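Irisin (Homo sapiens, PDB 4LSD) probably acts as an exercise-induced muscle hormone that promotes browning of white fat, its fibronectin type III domain forming dimers through a continuous intersubunit beta-sheet. Local coordinates at residues Glu29-Lys41 with Glu65-Ile79. Sequence-based numbering, arbitrary orientation.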
ATOM      1  N   GLU A  29      -6.400   8.152 -21.217  1.00 55.26           N
ATOM      2  CA  GLU A  29      -7.755   8.671 -21.041  1.00 57.05           C
ATOM      3  C   GLU A  29      -8.710   7.754 -20.268  1.00 54.88           C
ATOM      4  O   GLU A  29      -9.760   8.195 -19.807  1.00 51.19           O
ATOM      5  CB  GLU A  29      -8.370   8.987 -22.409  1.00 60.02           C
ATOM      6  CG  GLU A  29      -8.700   7.742 -23.250  1.00 67.65           C
ATOM      7  CD  GLU A  29      -9.241   8.062 -24.648  1.00 80.73           C
ATOM      8  OE1 GLU A  29      -9.821   7.151 -25.285  1.00 80.97           O
ATOM      9  OE2 GLU A  29      -9.080   9.213 -25.116  1.00 84.79           O
ATOM     10  N   VAL A  30      -8.331   6.489 -20.119  1.00 52.40           N
ATOM     11  CA  VAL A  30      -9.166   5.493 -19.457  1.00 49.50           C
ATOM     12  C   VAL A  30      -8.704   5.038 -18.060  1.00 48.38           C
ATOM     13  O   VAL A  30      -9.514   4.589 -17.242  1.00 48.06           O
ATOM     14  CB  VAL A  30      -9.303   4.263 -20.405  1.00 50.99           C
ATOM     15  CG1 VAL A  30      -9.822   3.053 -19.670  1.00 58.16           C
ATOM     16  CG2 VAL A  30     -10.243   4.605 -21.556  1.00 46.40           C
ATOM     17  N   VAL A  31      -7.408   5.160 -17.796  1.00 44.73           N
ATOM     18  CA  VAL A  31      -6.815   4.734 -16.537  1.00 42.80           C
ATOM     19  C   VAL A  31      -7.020   5.687 -15.367  1.00 42.76           C
ATOM     20  O   VAL A  31      -6.508   6.800 -15.365  1.00 40.71           O
ATOM     21  CB  VAL A  31      -5.302   4.446 -16.740  1.00 40.54           C
ATOM     22  CG1 VAL A  31      -4.621   4.174 -15.418  1.00 36.16           C
ATOM     23  CG2 VAL A  31      -5.147   3.223 -17.653  1.00 42.73           C
ATOM     24  N   ILE A  32      -7.768   5.228 -14.367  1.00 43.43           N
ATOM     25  CA  ILE A  32      -8.061   6.024 -13.179  1.00 42.03           C
ATOM     26  C   ILE A  32      -7.273   5.602 -11.942  1.00 43.06           C
ATOM     27  O   ILE A  32      -7.310   6.281 -10.917  1.00 45.08           O
ATOM     28  CB  ILE A  32      -9.563   5.959 -12.833  1.00 40.38           C
ATOM     29  CG1 ILE A  32      -9.944   4.563 -12.316  1.00 37.12           C
ATOM     30  CG2 ILE A  32     -10.378   6.297 -14.074  1.00 33.14           C
ATOM     31  CD1 ILE A  32     -11.426   4.410 -12.004  1.00 28.61           C
ATOM     32  N   GLY A  33      -6.554   4.490 -12.040  1.00 39.94           N
ATOM     33  CA  GLY A  33      -5.799   4.022 -10.897  1.00 41.62           C
ATOM     34  C   GLY A  33      -4.876   2.864 -11.205  1.00 40.56           C
ATOM     35  O   GLY A  33      -4.600   2.550 -12.364  1.00 42.11           O
ATOM     36  N   PHE A  34      -4.403   2.214 -10.153  1.00 40.89           N
ATOM     37  CA  PHE A  34      -3.494   1.098 -10.314  1.00 40.40           C
ATOM     38  C   PHE A  34      -3.494   0.179  -9.102  1.00 39.38           C
ATOM     39  O   PHE A  34      -3.859   0.583  -8.002  1.00 38.05           O
ATOM     40  CB  PHE A  34      -2.086   1.630 -10.494  1.00 37.47           C
ATOM     41  CG  PHE A  34      -1.460   2.122  -9.215  1.00 34.10           C
ATOM     42  CD1 PHE A  34      -0.829   1.232  -8.345  1.00 35.47           C
ATOM     43  CD2 PHE A  34      -1.507   3.470  -8.875  1.00 34.99           C
ATOM     44  CE1 PHE A  34      -0.253   1.676  -7.160  1.00 32.18           C
ATOM     45  CE2 PHE A  34      -0.934   3.930  -7.687  1.00 31.25           C
ATOM     46  CZ  PHE A  34      -0.304   3.032  -6.828  1.00 38.88           C
ATOM     47  N   ALA A  35      -3.065  -1.061  -9.306  1.00 40.60           N
ATOM     48  CA  ALA A  35      -2.958  -2.021  -8.215  1.00 37.46           C
ATOM     49  C   ALA A  35      -1.585  -2.649  -8.356  1.00 36.62           C
ATOM     50  O   ALA A  35      -1.191  -3.064  -9.444  1.00 42.20           O
ATOM     51  CB  ALA A  35      -4.036  -3.078  -8.316  1.00 32.37           C
ATOM     52  N   ILE A  36      -0.840  -2.695  -7.261  1.00 35.10           N
ATOM     53  CA  ILE A  36       0.498  -3.287  -7.276  1.00 37.63           C
ATOM     54  C   ILE A  36       0.583  -4.447  -6.277  1.00 42.79           C
ATOM     55  O   ILE A  36      -0.062  -4.420  -5.225  1.00 43.90           O
ATOM     56  CB  ILE A  36       1.593  -2.235  -6.926  1.00 37.13           C
ATOM     57  CG1 ILE A  36       2.013  -1.470  -8.181  1.00 45.26           C
ATOM     58  CG2 ILE A  36       2.813  -2.910  -6.326  1.00 43.26           C
ATOM     59  CD1 ILE A  36       3.191  -0.532  -7.958  1.00 43.83           C
ATOM     60  N   SER A  37       1.364  -5.471  -6.631  1.00 44.20           N
ATOM     61  CA  SER A  37       1.584  -6.644  -5.777  1.00 43.42           C
ATOM     62  C   SER A  37       3.060  -6.694  -5.518  1.00 39.89           C
ATOM     63  O   SER A  37       3.865  -6.487  -6.426  1.00 40.89           O
ATOM     64  CB  SER A  37       1.222  -7.961  -6.464  1.00 45.56           C
ATOM     65  OG  SER A  37      -0.136  -8.008  -6.836  1.00 64.66           O
ATOM     66  N   GLN A  38       3.415  -6.994  -4.282  1.00 37.10           N
ATOM     67  CA  GLN A  38       4.811  -7.079  -3.905  1.00 37.51           C
ATOM     68  C   GLN A  38       5.052  -8.299  -3.039  1.00 43.26           C
ATOM     69  O   GLN A  38       4.308  -8.561  -2.097  1.00 42.31           O
ATOM     70  CB  GLN A  38       5.220  -5.830  -3.128  1.00 36.10           C
ATOM     71  CG  GLN A  38       6.577  -5.946  -2.442  1.00 39.71           C
ATOM     72  CD  GLN A  38       6.764  -4.915  -1.343  1.00 48.23           C
ATOM     73  OE1 GLN A  38       6.624  -3.708  -1.566  1.00 49.25           O
ATOM     74  NE2 GLN A  38       7.084  -5.387  -0.143  1.00 49.61           N
ATOM     75  N   GLN A  39       6.083  -9.058  -3.372  1.00 43.26           N
ATOM     76  CA  GLN A  39       6.446 -10.218  -2.579  1.00 45.65           C
ATOM     77  C   GLN A  39       7.914 -10.504  -2.825  1.00 45.81           C
ATOM     78  O   GLN A  39       8.445 -10.192  -3.889  1.00 45.98           O
ATOM     79  CB  GLN A  39       5.577 -11.437  -2.926  1.00 45.08           C
ATOM     80  CG  GLN A  39       5.516 -11.774  -4.375  1.00 48.52           C
ATOM     81  CD  GLN A  39       4.643 -12.990  -4.649  1.00 53.90           C
ATOM     82  OE1 GLN A  39       3.410 -12.912  -4.629  1.00 52.73           O
ATOM     83  NE2 GLN A  39       5.281 -14.123  -4.903  1.00 53.43           N
ATOM     84  N   LYS A  40       8.581 -11.054  -1.820  1.00 47.31           N
ATOM     85  CA  LYS A  40       9.989 -11.381  -1.962  1.00 47.96           C
ATOM     86  C   LYS A  40      10.100 -12.586  -2.884  1.00 52.59           C
ATOM     87  O   LYS A  40       9.138 -13.360  -3.026  1.00 45.06           O
ATOM     88  CB  LYS A  40      10.602 -11.747  -0.617  1.00 50.40           C
ATOM     89  CG  LYS A  40      10.578 -10.661   0.425  1.00 54.81           C
ATOM     90  CD  LYS A  40      11.378 -11.097   1.640  1.00 57.72           C
ATOM     91  CE  LYS A  40      11.175 -10.160   2.814  1.00 61.03           C
ATOM     92  NZ  LYS A  40      11.774 -10.731   4.056  1.00 62.47           N
ATOM     93  N   LYS A  41      11.275 -12.742  -3.495  1.00 55.14           N
ATOM     94  CA  LYS A  41      11.543 -13.867  -4.376  1.00 57.42           C
ATOM     95  C   LYS A  41      11.210 -15.092  -3.509  1.00 55.89           C
ATOM     96  O   LYS A  41      10.558 -16.028  -3.959  1.00 57.77           O
ATOM     97  CB  LYS A  41      13.021 -13.864  -4.787  1.00 63.36           C
ATOM     98  CG  LYS A  41      13.397 -14.933  -5.785  1.00 67.92           C
ATOM     99  CD  LYS A  41      14.905 -15.033  -5.915  1.00 74.82           C
ATOM    100  CE  LYS A  41      15.313 -16.251  -6.724  1.00 78.26           C
ATOM    101  NZ  LYS A  41      14.707 -16.236  -8.081  1.00 80.22           N
ATOM    102  N   GLU A  65      13.213  -5.203   2.676  1.00 57.56           N
ATOM    103  CA  GLU A  65      14.312  -5.929   3.300  1.00 59.41           C
ATOM    104  C   GLU A  65      15.607  -5.601   2.577  1.00 58.53           C
ATOM    105  O   GLU A  65      15.617  -5.490   1.353  1.00 55.31           O
ATOM    106  CB  GLU A  65      14.057  -7.425   3.185  1.00 61.82           C
ATOM    107  CG  GLU A  65      13.448  -8.051   4.397  1.00 68.63           C
ATOM    108  CD  GLU A  65      14.505  -8.547   5.341  1.00 74.02           C
ATOM    109  OE1 GLU A  65      14.141  -9.081   6.411  1.00 80.09           O
ATOM    110  OE2 GLU A  65      15.703  -8.404   5.004  1.00 72.85           O
ATOM    111  N   GLU A  66      16.697  -5.459   3.324  1.00 59.58           N
ATOM    112  CA  GLU A  66      17.994  -5.159   2.719  1.00 61.62           C
ATOM    113  C   GLU A  66      18.537  -6.401   2.014  1.00 61.76           C
ATOM    114  O   GLU A  66      18.186  -7.527   2.377  1.00 61.01           O
ATOM    115  CB  GLU A  66      18.995  -4.745   3.793  1.00 63.69           C
ATOM    116  CG  GLU A  66      19.218  -5.841   4.830  1.00 72.36           C
ATOM    117  CD  GLU A  66      20.663  -5.956   5.274  1.00 77.67           C
ATOM    118  OE1 GLU A  66      21.199  -4.985   5.846  1.00 79.54           O
ATOM    119  OE2 GLU A  66      21.268  -7.024   5.050  1.00 81.40           O
ATOM    120  N   ASP A  67      19.397  -6.188   1.018  1.00 63.95           N
ATOM    121  CA  ASP A  67      20.028  -7.286   0.287  1.00 64.11           C
ATOM    122  C   ASP A  67      19.035  -8.400  -0.007  1.00 61.71           C
ATOM    123  O   ASP A  67      19.314  -9.579   0.223  1.00 57.95           O
ATOM    124  CB  ASP A  67      21.182  -7.821   1.128  1.00 68.08           C
ATOM    125  CG  ASP A  67      21.971  -8.898   0.424  1.00 75.18           C
ATOM    126  OD1 ASP A  67      22.372  -8.667  -0.736  1.00 68.26           O
ATOM    127  OD2 ASP A  67      22.209  -9.965   1.041  1.00 76.57           O
ATOM    128  N   THR A  68      17.881  -8.007  -0.537  1.00 58.68           N
ATOM    129  CA  THR A  68      16.803  -8.938  -0.831  1.00 55.73           C
ATOM    130  C   THR A  68      16.171  -8.713  -2.203  1.00 55.14           C
ATOM    131  O   THR A  68      16.031  -7.575  -2.651  1.00 56.13           O
ATOM    132  CB  THR A  68      15.718  -8.794   0.239  1.00 53.46           C
ATOM    133  OG1 THR A  68      16.306  -9.018   1.526  1.00 52.63           O
ATOM    134  CG2 THR A  68      14.580  -9.765   0.006  1.00 52.86           C
ATOM    135  N   GLU A  69      15.769  -9.810  -2.844  1.00 51.36           N
ATOM    136  CA  GLU A  69      15.134  -9.782  -4.159  1.00 52.17           C
ATOM    137  C   GLU A  69      13.606  -9.741  -4.078  1.00 51.14           C
ATOM    138  O   GLU A  69      12.991 -10.477  -3.306  1.00 51.31           O
ATOM    139  CB  GLU A  69      15.571 -11.004  -4.961  1.00 56.37           C
ATOM    140  CG  GLU A  69      17.051 -11.016  -5.297  1.00 65.33           C
ATOM    141  CD  GLU A  69      17.467 -12.264  -6.055  1.00 76.46           C
ATOM    142  OE1 GLU A  69      17.475 -13.364  -5.454  1.00 78.22           O
ATOM    143  OE2 GLU A  69      17.779 -12.142  -7.260  1.00 81.24           O
ATOM    144  N   TYR A  70      13.001  -8.885  -4.894  1.00 50.03           N
ATOM    145  CA  TYR A  70      11.553  -8.722  -4.911  1.00 45.82           C
ATOM    146  C   TYR A  70      10.956  -8.878  -6.293  1.00 44.99           C
ATOM    147  O   TYR A  70      11.640  -8.749  -7.303  1.00 47.95           O
ATOM    148  CB  TYR A  70      11.180  -7.339  -4.392  1.00 46.03           C
ATOM    149  CG  TYR A  70      11.329  -7.172  -2.901  1.00 45.75           C
ATOM    150  CD1 TYR A  70      10.259  -7.431  -2.046  1.00 48.60           C
ATOM    151  CD2 TYR A  70      12.532  -6.752  -2.343  1.00 45.24           C
ATOM    152  CE1 TYR A  70      10.382  -7.273  -0.674  1.00 41.96           C
ATOM    153  CE2 TYR A  70      12.668  -6.594  -0.970  1.00 47.36           C
ATOM    154  CZ  TYR A  70      11.589  -6.854  -0.145  1.00 45.39           C
ATOM    155  OH  TYR A  70      11.718  -6.687   1.209  1.00 45.26           O
ATOM    156  N   ILE A  71       9.663  -9.153  -6.324  1.00 46.19           N
ATOM    157  CA  ILE A  71       8.945  -9.294  -7.569  1.00 48.63           C
ATOM    158  C   ILE A  71       7.692  -8.462  -7.406  1.00 48.53           C
ATOM    159  O   ILE A  71       6.906  -8.665  -6.485  1.00 46.64           O
ATOM    160  CB  ILE A  71       8.567 -10.741  -7.852  1.00 49.29           C
ATOM    161  CG1 ILE A  71       9.818 -11.614  -7.807  1.00 52.95           C
ATOM    162  CG2 ILE A  71       7.915 -10.839  -9.227  1.00 43.66           C
ATOM    163  CD1 ILE A  71       9.542 -13.066  -8.074  1.00 54.39           C
ATOM    164  N   VAL A  72       7.530  -7.511  -8.313  1.00 47.82           N
ATOM    165  CA  VAL A  72       6.413  -6.589  -8.294  1.00 41.06           C
ATOM    166  C   VAL A  72       5.639  -6.686  -9.590  1.00 41.28           C
ATOM    167  O   VAL A  72       6.234  -6.791 -10.657  1.00 44.94           O
ATOM    168  CB  VAL A  72       6.940  -5.141  -8.136  1.00 44.13           C
ATOM    169  CG1 VAL A  72       5.946  -4.131  -8.703  1.00 39.61           C
ATOM    170  CG2 VAL A  72       7.226  -4.854  -6.674  1.00 41.25           C
ATOM    171  N   HIS A  73       4.314  -6.654  -9.505  1.00 39.89           N
ATOM    172  CA  HIS A  73       3.481  -6.680 -10.704  1.00 41.83           C
ATOM    173  C   HIS A  73       2.568  -5.476 -10.619  1.00 42.55           C
ATOM    174  O   HIS A  73       2.051  -5.156  -9.552  1.00 48.06           O
ATOM    175  CB  HIS A  73       2.607  -7.936 -10.785  1.00 41.37           C
ATOM    176  CG  HIS A  73       3.371  -9.194 -11.050  1.00 49.93           C
ATOM    177  ND1 HIS A  73       3.463  -9.766 -12.297  1.00 55.11           N
ATOM    178  CD2 HIS A  73       4.093  -9.977 -10.214  1.00 48.73           C
ATOM    179  CE1 HIS A  73       4.217 -10.854 -12.222  1.00 53.05           C
ATOM    180  NE2 HIS A  73       4.610 -10.998 -10.973  1.00 50.35           N
ATOM    181  N   VAL A  74       2.369  -4.805 -11.743  1.00 37.25           N
ATOM    182  CA  VAL A  74       1.501  -3.644 -11.764  1.00 40.35           C
ATOM    183  C   VAL A  74       0.289  -3.970 -12.616  1.00 42.41           C
ATOM    184  O   VAL A  74       0.372  -4.766 -13.543  1.00 48.09           O
ATOM    185  CB  VAL A  74       2.217  -2.417 -12.360  1.00 42.29           C
ATOM    186  CG1 VAL A  74       1.335  -1.182 -12.223  1.00 38.68           C
ATOM    187  CG2 VAL A  74       3.540  -2.203 -11.667  1.00 39.67           C
ATOM    188  N   GLN A  75      -0.842  -3.363 -12.286  1.00 45.52           N
ATOM    189  CA  GLN A  75      -2.085  -3.568 -13.028  1.00 42.30           C
ATOM    190  C   GLN A  75      -2.741  -2.195 -13.179  1.00 44.53           C
ATOM    191  O   GLN A  75      -2.563  -1.330 -12.326  1.00 47.43           O
ATOM    192  CB  GLN A  75      -3.014  -4.498 -12.254  1.00 41.80           C
ATOM    193  CG  GLN A  75      -4.420  -4.545 -12.812  1.00 48.13           C
ATOM    194  CD  GLN A  75      -5.358  -5.307 -11.910  1.00 46.90           C
ATOM    195  OE1 GLN A  75      -5.971  -6.289 -12.320  1.00 53.77           O
ATOM    196  NE2 GLN A  75      -5.470  -4.862 -10.667  1.00 47.55           N
ATOM    197  N   ALA A  76      -3.490  -1.976 -14.253  1.00 41.52           N
ATOM    198  CA  ALA A  76      -4.131  -0.684 -14.443  1.00 38.41           C
ATOM    199  C   ALA A  76      -5.634  -0.784 -14.227  1.00 42.82           C
ATOM    200  O   ALA A  76      -6.282  -1.707 -14.720  1.00 48.14           O
ATOM    201  CB  ALA A  76      -3.829  -0.146 -15.832  1.00 34.24           C
ATOM    202  N   ILE A  77      -6.184   0.181 -13.494  1.00 43.28           N
ATOM    203  CA  ILE A  77      -7.611   0.199 -13.184  1.00 41.26           C
ATOM    204  C   ILE A  77      -8.350   1.202 -14.052  1.00 38.03           C
ATOM    205  O   ILE A  77      -7.912   2.333 -14.213  1.00 39.09           O
ATOM    206  CB  ILE A  77      -7.877   0.610 -11.716  1.00 42.03           C
ATOM    207  CG1 ILE A  77      -6.925  -0.122 -10.768  1.00 38.28           C
ATOM    208  CG2 ILE A  77      -9.332   0.330 -11.358  1.00 33.24           C
ATOM    209  CD1 ILE A  77      -7.239  -1.566 -10.572  1.00 40.76           C
ATOM    210  N   SER A  78      -9.485   0.784 -14.588  1.00 39.95           N
ATOM    211  CA  SER A  78     -10.315   1.644 -15.419  1.00 42.51           C
ATOM    212  C   SER A  78     -11.635   1.779 -14.674  1.00 42.83           C
ATOM    213  O   SER A  78     -11.834   1.115 -13.657  1.00 39.18           O
ATOM    214  CB  SER A  78     -10.539   0.985 -16.778  1.00 49.55           C
ATOM    215  OG  SER A  78     -11.797   1.341 -17.314  1.00 62.90           O
ATOM    216  N   ILE A  79     -12.538   2.625 -15.159  1.00 42.02           N
ATOM    217  CA  ILE A  79     -13.831   2.775 -14.492  1.00 47.04           C
ATOM    218  C   ILE A  79     -14.695   1.562 -14.847  1.00 52.75           C
ATOM    219  O   ILE A  79     -15.612   1.199 -14.115  1.00 54.14           O
ATOM    220  CB  ILE A  79     -14.580   4.053 -14.937  1.00 46.68           C
ATOM    221  CG1 ILE A  79     -15.792   4.292 -14.036  1.00 43.80           C
ATOM    222  CG2 ILE A  79     -15.089   3.897 -16.370  1.00 53.82           C
ATOM    223  CD1 ILE A  79     -15.426   4.735 -12.646  1.00 40.02           C
TER
HETATM  224  O   HOH W   1     -12.031   4.826 -16.918  1.00 44.11           O
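Ile36 meets Val72 and Val74 on the inner face of an antiparallel strand pair, 31-40 with 69-78, the two central strands of the four-stranded sheet in this fibronectin type III beta-sandwich. Here the packing is tight. Ile36 CG1 lies beside Val74 CG2 at 3.9 Å, both side chains pointing into the core, while its other branch, CG2, held anti to the backbone N, reaches Val72 CG1. Trp23 and Cys59 of the opposing sheet pack against Ile36. Farther along the same face, Gln38 runs extended past the Tyr70 ring, its amide plane turned 78° from the ring and Gln38 NE2 3.8 Å from Tyr70 CE1; the side chain also approaches Arg47, which is required for dimerization. The Tyr70 hydroxyl OH accepts a nearly straight bond from Glu65 N (2.6 Å, 168°).

The other face, with Ala35, Ser37, Gln39, Ile71, His73 and Ile77, is partly exposed; there Ala35 CB meets Ile77 CD1 at 4.2 Å. At the end of the strands Lys40, partly exposed, runs alongside the buried Tyr70 ring, laying CG against CE1, and carries Lys40 NZ to a long salt bridge with Glu65 OE1 at 3.7 Å.

Paired backbone bonds, such as those between Ser37 and His73, hold the register until a classic beta bulge sets Ile32 and Gly33 opposite Ile77. Ile77 O accepts a bond from Ile32 N and a weak one from Gly33 N. Beyond it direct backbone bonds give way to a water that donates to Val30 O and accepts from Ile79 N, its oxygen 2.9 Å from that nitrogen.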